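Local coordinates for protein mRNA nuclease HepT (Shewanella oneidensis MR-1, PDB 6M6U) that cleaves mRNA as the toxic component of a type VII toxin-antitoxin system, halting cell growth until the antitoxin MntA neutralises it, mostly by tri-AMPylation, at residues Arg18-Tyr23 / His118-Phe123. Numbering follows the deposited sequence.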
ATOM      1  N   ARG B  18      24.549 -12.064  51.944  1.00 70.21           N
ATOM      2  CA  ARG B  18      24.358 -13.400  51.386  1.00 67.51           C
ATOM      3  C   ARG B  18      25.673 -13.985  50.881  1.00 67.91           C
ATOM      4  O   ARG B  18      25.900 -15.195  51.001  1.00 68.25           O
ATOM      5  CB  ARG B  18      23.322 -13.362  50.259  1.00 67.03           C
ATOM      6  CG  ARG B  18      21.879 -13.331  50.737  1.00 66.14           C
ATOM      7  CD  ARG B  18      21.531 -14.614  51.468  1.00 68.73           C
ATOM      8  NE  ARG B  18      21.655 -15.782  50.600  1.00 71.09           N
ATOM      9  CZ  ARG B  18      21.928 -17.010  51.030  1.00 70.52           C
ATOM     10  NH1 ARG B  18      22.120 -17.237  52.323  1.00 70.47           N
ATOM     11  NH2 ARG B  18      22.020 -18.013  50.165  1.00 67.15           N
ATOM     12  N   ILE B  19      26.557 -13.147  50.335  1.00 69.73           N
ATOM     13  CA  ILE B  19      27.849 -13.633  49.852  1.00 71.48           C
ATOM     14  C   ILE B  19      28.770 -13.958  51.022  1.00 70.13           C
ATOM     15  O   ILE B  19      29.412 -15.014  51.050  1.00 70.18           O
ATOM     16  CB  ILE B  19      28.496 -12.611  48.898  1.00 64.79           C
ATOM     17  CG1 ILE B  19      27.733 -12.555  47.570  1.00 61.13           C
ATOM     18  CG2 ILE B  19      29.968 -12.947  48.662  1.00 58.73           C
ATOM     19  CD1 ILE B  19      27.695 -11.179  46.935  1.00 54.68           C
ATOM     20  N   GLN B  20      28.854 -13.054  52.004  1.00 69.70           N
ATOM     21  CA  GLN B  20      29.696 -13.307  53.169  1.00 68.08           C
ATOM     22  C   GLN B  20      29.217 -14.528  53.947  1.00 73.60           C
ATOM     23  O   GLN B  20      30.030 -15.330  54.423  1.00 75.23           O
ATOM     24  CB  GLN B  20      29.730 -12.072  54.066  1.00 66.19           C
ATOM     25  CG  GLN B  20      30.524 -10.919  53.468  1.00 67.80           C
ATOM     26  CD  GLN B  20      30.179  -9.578  54.082  1.00 74.52           C
ATOM     27  OE1 GLN B  20      29.178  -9.440  54.788  1.00 80.90           O
ATOM     28  NE2 GLN B  20      31.007  -8.575  53.809  1.00 73.78           N
ATOM     29  N   GLN B  21      27.900 -14.695  54.067  1.00 75.98           N
ATOM     30  CA  GLN B  21      27.360 -15.819  54.828  1.00 77.56           C
ATOM     31  C   GLN B  21      27.584 -17.144  54.107  1.00 75.95           C
ATOM     32  O   GLN B  21      27.939 -18.146  54.737  1.00 76.18           O
ATOM     33  CB  GLN B  21      25.874 -15.591  55.096  1.00 82.04           C
ATOM     34  CG  GLN B  21      25.154 -16.755  55.748  1.00 89.64           C
ATOM     35  CD  GLN B  21      23.835 -16.331  56.363  1.00 95.52           C
ATOM     36  OE1 GLN B  21      22.878 -17.107  56.412  1.00 98.31           O
ATOM     37  NE2 GLN B  21      23.785 -15.089  56.842  1.00 96.63           N
ATOM     38  N   VAL B  22      27.384 -17.170  52.788  1.00 78.24           N
ATOM     39  CA  VAL B  22      27.510 -18.416  52.039  1.00 72.80           C
ATOM     40  C   VAL B  22      28.973 -18.797  51.858  1.00 69.83           C
ATOM     41  O   VAL B  22      29.327 -19.981  51.882  1.00 67.44           O
ATOM     42  CB  VAL B  22      26.774 -18.295  50.690  1.00 69.78           C
ATOM     43  CG1 VAL B  22      27.140 -19.449  49.764  1.00 66.55           C
ATOM     44  CG2 VAL B  22      25.274 -18.266  50.915  1.00 69.95           C
ATOM     45  N   TYR B  23      29.850 -17.805  51.684  1.00 69.32           N
ATOM     46  CA  TYR B  23      31.269 -18.095  51.499  1.00 71.00           C
ATOM     47  C   TYR B  23      31.946 -18.469  52.814  1.00 72.81           C
ATOM     48  O   TYR B  23      32.942 -19.201  52.803  1.00 70.31           O
ATOM     49  CB  TYR B  23      31.970 -16.899  50.840  1.00 71.85           C
ATOM     50  CG  TYR B  23      33.472 -17.041  50.701  1.00 76.85           C
ATOM     51  CD1 TYR B  23      34.033 -17.675  49.597  1.00 77.58           C
ATOM     52  CD2 TYR B  23      34.329 -16.530  51.670  1.00 80.89           C
ATOM     53  CE1 TYR B  23      35.408 -17.805  49.472  1.00 80.14           C
ATOM     54  CE2 TYR B  23      35.698 -16.655  51.553  1.00 84.01           C
ATOM     55  CZ  TYR B  23      36.232 -17.293  50.453  1.00 86.33           C
ATOM     56  OH  TYR B  23      37.598 -17.415  50.344  1.00 92.80           O
ATOM     57  N   HIS B 118      38.275  -8.835  49.122  1.00 88.22           N
ATOM     58  CA  HIS B 118      38.865  -7.505  49.065  1.00 94.41           C
ATOM     59  C   HIS B 118      38.085  -6.468  48.270  1.00 94.66           C
ATOM     60  O   HIS B 118      38.439  -5.285  48.344  1.00 94.30           O
ATOM     61  CB  HIS B 118      40.287  -7.580  48.484  1.00 99.06           C
ATOM     62  CG  HIS B 118      41.233  -8.387  49.315  1.00102.91           C
ATOM     63  ND1 HIS B 118      42.010  -9.398  48.790  1.00104.78           N
ATOM     64  CD2 HIS B 118      41.530  -8.332  50.635  1.00103.41           C
ATOM     65  CE1 HIS B 118      42.742  -9.933  49.751  1.00105.35           C
ATOM     66  NE2 HIS B 118      42.469  -9.304  50.880  1.00105.39           N
ATOM     67  N   HIS B 119      37.053  -6.848  47.518  1.00 95.60           N
ATOM     68  CA  HIS B 119      36.400  -5.896  46.631  1.00 90.92           C
ATOM     69  C   HIS B 119      34.912  -5.715  46.886  1.00 85.50           C
ATOM     70  O   HIS B 119      34.292  -4.875  46.225  1.00 87.09           O
ATOM     71  CB  HIS B 119      36.637  -6.292  45.169  1.00 93.04           C
ATOM     72  CG  HIS B 119      38.036  -6.030  44.706  1.00 98.49           C
ATOM     73  ND1 HIS B 119      38.348  -5.037  43.803  1.00100.74           N
ATOM     74  CD2 HIS B 119      39.210  -6.615  45.045  1.00100.42           C
ATOM     75  CE1 HIS B 119      39.653  -5.030  43.594  1.00101.71           C
ATOM     76  NE2 HIS B 119      40.199  -5.978  44.335  1.00101.60           N
ATOM     77  N   LEU B 120      34.323  -6.442  47.837  1.00 73.44           N
ATOM     78  CA  LEU B 120      32.952  -6.140  48.232  1.00 69.13           C
ATOM     79  C   LEU B 120      32.822  -4.721  48.768  1.00 75.37           C
ATOM     80  O   LEU B 120      31.711  -4.177  48.792  1.00 74.76           O
ATOM     81  CB  LEU B 120      32.462  -7.148  49.272  1.00 62.04           C
ATOM     82  CG  LEU B 120      32.360  -8.592  48.775  1.00 62.22           C
ATOM     83  CD1 LEU B 120      31.752  -9.505  49.833  1.00 56.61           C
ATOM     84  CD2 LEU B 120      31.559  -8.653  47.479  1.00 65.09           C
ATOM     85  N   GLU B 121      33.936  -4.109  49.184  1.00 78.56           N
ATOM     86  CA  GLU B 121      33.914  -2.725  49.647  1.00 79.65           C
ATOM     87  C   GLU B 121      33.572  -1.751  48.525  1.00 72.53           C
ATOM     88  O   GLU B 121      33.078  -0.653  48.799  1.00 68.50           O
ATOM     89  CB  GLU B 121      35.262  -2.354  50.267  1.00 85.86           C
ATOM     90  CG  GLU B 121      35.378  -2.642  51.759  1.00 95.67           C
ATOM     91  CD  GLU B 121      35.638  -4.108  52.073  1.00103.93           C
ATOM     92  OE1 GLU B 121      35.745  -4.442  53.271  1.00107.76           O
ATOM     93  OE2 GLU B 121      35.742  -4.922  51.131  1.00106.62           O
ATOM     94  N   ASP B 122      33.842  -2.123  47.268  1.00 71.94           N
ATOM     95  CA  ASP B 122      33.488  -1.253  46.147  1.00 71.49           C
ATOM     96  C   ASP B 122      31.984  -1.020  46.086  1.00 65.33           C
ATOM     97  O   ASP B 122      31.533   0.111  45.877  1.00 66.10           O
ATOM     98  CB  ASP B 122      33.991  -1.850  44.832  1.00 75.21           C
ATOM     99  CG  ASP B 122      35.505  -1.960  44.778  1.00 81.42           C
ATOM    100  OD1 ASP B 122      36.183  -1.241  45.543  1.00 88.19           O
ATOM    101  OD2 ASP B 122      36.015  -2.761  43.966  1.00 78.82           O
ATOM    102  N   PHE B 123      31.194  -2.080  46.270  1.00 63.62           N
ATOM    103  CA  PHE B 123      29.746  -1.927  46.358  1.00 64.94           C
ATOM    104  C   PHE B 123      29.356  -0.996  47.498  1.00 69.43           C
ATOM    105  O   PHE B 123      28.486  -0.134  47.336  1.00 69.70           O
ATOM    106  CB  PHE B 123      29.084  -3.293  46.544  1.00 64.57           C
ATOM    107  CG  PHE B 123      29.221  -4.209  45.363  1.00 64.97           C
ATOM    108  CD1 PHE B 123      28.966  -3.754  44.079  1.00 57.93           C
ATOM    109  CD2 PHE B 123      29.605  -5.532  45.539  1.00 68.78           C
ATOM    110  CE1 PHE B 123      29.087  -4.598  42.992  1.00 54.62           C
ATOM    111  CE2 PHE B 123      29.729  -6.383  44.454  1.00 68.09           C
ATOM    112  CZ  PHE B 123      29.471  -5.912  43.177  1.00 64.79           C
TER
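The meeting of I19 and L120 shows how, in the all-helical HepT-like fold, one leucine branch contributes to the packing of the first helix against the last. L120 of helix 120-131 follows H119, which leaves helical geometry after helix 109-118, and reaches toward helix 3-23. Its methyl CD1 does all the touching, lying 4.0 Å from CG2 of I19. That CG2 is the beta-branch methyl set opposite the backbone N, while CG1 takes the other direction, opposite the carbonyl carbon (chi1 -71°). The two apolar side chains meet at a slant, and both are buried.

Q20, which is exposed to solvent, runs past L120 in the opposite sense. Its CG stands 4.1 Å from L120 CD1, and the chain beyond continues extended (chi2 160°), so both the aliphatic stem and the amide NE2 lie beside the same methyl. V116 and N42 also pack against I19, and I16 against L120, so the contact belongs to a wider helical core. Just before L120 in the chain, the H119 ring reaches forward to D122: ND1 donates a long, bent hydrogen bond (3.3 Å, 140°) to OD2 on the carboxylate's syn side, tilted out of its plane.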